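PDB 4JF8: TrwG component of type IV secretion system from Bartonella birtlesii, which is a VirB8-family component of a type IV secretion system, represented by its soluble NTF2-like domain, and probably contributes to assembly of the membrane-spanning transport channel. Local coordinates for residues Asn50-Asn55 / Leu73-Ala78. Sequence-based numbering, arbitrary orientation.
Sequences NQYVLN and LLSTAA. With EDO (1,2-ethanediol), chain C.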
loop_
_atom_site.group_PDB
_atom_site.type_symbol
_atom_site.label_atom_id
_atom_site.label_comp_id
_atom_site.label_asym_id
_atom_site.label_seq_id
_atom_site.Cartn_x
_atom_site.Cartn_y
_atom_site.Cartn_z
ATOM N N ASN A 50 1.348 10.043 -4.742
ATOM C CA ASN A 50 2.531 9.223 -4.532
ATOM C C ASN A 50 2.208 7.738 -4.715
ATOM O O ASN A 50 2.931 7.001 -5.404
ATOM C CB ASN A 50 3.087 9.498 -3.130
ATOM C CG ASN A 50 4.382 8.789 -2.857
ATOM O OD1 ASN A 50 5.377 9.028 -3.547
ATOM N ND2 ASN A 50 4.410 7.956 -1.815
ATOM N N GLN A 51 1.131 7.287 -4.079
ATOM C CA GLN A 51 0.744 5.889 -4.206
ATOM C C GLN A 51 0.513 5.566 -5.677
ATOM O O GLN A 51 0.917 4.504 -6.171
ATOM C CB GLN A 51 -0.539 5.635 -3.428
ATOM C CG GLN A 51 -0.962 4.179 -3.483
ATOM C CD GLN A 51 -2.153 3.835 -2.599
ATOM O OE1 GLN A 51 -3.180 3.351 -3.071
ATOM N NE2 GLN A 51 -2.023 4.099 -1.322
ATOM N N TYR A 52 -0.129 6.472 -6.414
ATOM C CA TYR A 52 -0.415 6.223 -7.809
ATOM C C TYR A 52 0.847 6.074 -8.652
ATOM O O TYR A 52 0.994 5.093 -9.386
ATOM C CB TYR A 52 -1.313 7.329 -8.390
ATOM C CG TYR A 52 -1.881 6.944 -9.741
ATOM C CD1 TYR A 52 -2.980 6.088 -9.810
ATOM C CD2 TYR A 52 -1.287 7.352 -10.943
ATOM C CE1 TYR A 52 -3.505 5.679 -11.024
ATOM C CE2 TYR A 52 -1.809 6.949 -12.157
ATOM C CZ TYR A 52 -2.901 6.098 -12.193
ATOM O OH TYR A 52 -3.426 5.733 -13.432
ATOM N N VAL A 53 1.756 7.031 -8.544
ATOM C CA VAL A 53 2.956 6.996 -9.355
ATOM C C VAL A 53 3.804 5.780 -8.997
ATOM O O VAL A 53 4.322 5.092 -9.880
ATOM C CB VAL A 53 3.747 8.319 -9.268
ATOM C CG1 VAL A 53 5.095 8.174 -9.965
ATOM C CG2 VAL A 53 2.955 9.454 -9.915
ATOM N N LEU A 54 3.961 5.498 -7.710
ATOM C CA LEU A 54 4.775 4.349 -7.320
ATOM C C LEU A 54 4.159 3.065 -7.849
ATOM O O LEU A 54 4.873 2.173 -8.331
ATOM C CB LEU A 54 4.930 4.266 -5.799
ATOM C CG LEU A 54 5.843 5.327 -5.177
ATOM C CD1 LEU A 54 5.850 5.177 -3.667
ATOM C CD2 LEU A 54 7.261 5.211 -5.734
ATOM N N ASN A 55 2.851 2.909 -7.737
ATOM C CA ASN A 55 2.238 1.643 -8.151
ATOM C C ASN A 55 2.163 1.498 -9.662
ATOM O O ASN A 55 2.256 0.379 -10.164
ATOM C CB ASN A 55 0.877 1.443 -7.493
ATOM C CG ASN A 55 1.004 0.952 -6.083
ATOM O OD1 ASN A 55 1.112 -0.253 -5.849
ATOM N ND2 ASN A 55 0.977 1.851 -5.128
ATOM N N LEU A 73 -7.484 0.353 -9.691
ATOM C CA LEU A 73 -8.506 0.843 -8.757
ATOM C C LEU A 73 -8.572 2.356 -8.719
ATOM O O LEU A 73 -9.641 2.951 -8.614
ATOM C CB LEU A 73 -8.203 0.285 -7.367
ATOM C CG LEU A 73 -9.202 0.633 -6.272
ATOM C CD1 LEU A 73 -10.554 -0.037 -6.493
ATOM C CD2 LEU A 73 -8.590 0.296 -4.920
ATOM N N LEU A 74 -7.412 2.994 -8.806
ATOM C CA LEU A 74 -7.295 4.434 -8.647
ATOM C C LEU A 74 -7.425 5.211 -9.938
ATOM O O LEU A 74 -7.227 6.427 -9.919
ATOM C CB LEU A 74 -5.964 4.759 -7.946
ATOM C CG LEU A 74 -5.722 4.157 -6.557
ATOM C CD1 LEU A 74 -4.414 4.700 -6.031
ATOM C CD2 LEU A 74 -6.874 4.476 -5.607
ATOM N N SER A 75 -7.788 4.533 -11.023
ATOM C CA SER A 75 -7.916 5.154 -12.349
ATOM C C SER A 75 -9.357 5.144 -12.815
ATOM O O SER A 75 -10.061 4.161 -12.628
ATOM C CB SER A 75 -7.103 4.359 -13.364
ATOM O OG SER A 75 -5.705 4.312 -13.040
ATOM N N THR A 76 -9.794 6.214 -13.466
ATOM C CA THR A 76 -11.079 6.171 -14.156
ATOM C C THR A 76 -11.043 5.108 -15.230
ATOM O O THR A 76 -9.970 4.648 -15.635
ATOM C CB THR A 76 -11.410 7.492 -14.858
ATOM O OG1 THR A 76 -10.404 7.723 -15.863
ATOM C CG2 THR A 76 -11.535 8.676 -13.870
ATOM N N ALA A 77 -12.211 4.734 -15.730
ATOM C CA ALA A 77 -12.292 3.734 -16.785
ATOM C C ALA A 77 -11.409 4.073 -17.989
ATOM O O ALA A 77 -10.703 3.222 -18.518
ATOM C CB ALA A 77 -13.749 3.564 -17.204
ATOM N N ALA A 78 -11.426 5.325 -18.416
ATOM C CA ALA A 78 -10.631 5.728 -19.564
ATOM C C ALA A 78 -9.124 5.610 -19.296
ATOM O O ALA A 78 -8.350 5.184 -20.151
ATOM C CB ALA A 78 -10.969 7.134 -20.023
HETATM C C1 EDO C . 3.320 -1.857 -12.654
HETATM O O1 EDO C . 3.475 -1.059 -13.840
HETATM C C2 EDO C . 1.894 -2.307 -12.504
HETATM O O2 EDO C . 1.146 -1.176 -12.164
#
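Tyr52 reaches from helix 42-57 to Leu74 and Ser75, in the turn between helices 64-73 and 77-85. Its CG stands anti to the backbone N (chi1 -167°), which sends the ring out from the helix toward that turn. Beyond CB and CG, one long edge of the ring runs beside Leu74. Tyr52 CD1 lies 3.8 Å from Leu74 CB, close to the ring plane, so this is edge packing and not a stack. The two side chains pass each other in opposite directions. Next along the same edge, Tyr52 CE1 comes within 3.3 Å of Ser75 OG. At the tip, Tyr52 OH donates a hydrogen bond of 2.7 Å to Ser75 OG, which lies in the plane of the ring. Ser75 OG also bonds Thr71 O, and Tyr52 OH bonds Arg56 NH1, so both buried hydroxyls have a second partner.

Leu74 continues past the tyrosine toward Gln51. The extended Gln51 chain crosses it at about a right angle, and Gln51 OE1 sits 3.5 Å from Leu74 CD1. This is van der Waals contact only. One turn on, Asn55 folds back on its own helix: Asn55 ND2 gives Gln51 O a bond of 2.9 Å, nearly straight at 166°. Asn55 N reaches the same oxygen from the opposite face of the carbonyl plane. Asn55 OD1 bonds Asn67 ND2, tying helix 42-57 to helix 64-73.

The contact is buried near the centre of the NTF2-like domain. Tyr169 meets the Tyr52 ring edge-to-face, and Val166 forms backbone hydrogen bonds with Leu74 and Thr76. Helix 42-57 and the connection between helices 64-73 and 77-85 thus meet beside strand 164-173, an outer strand of the antiparallel sheet within this chain.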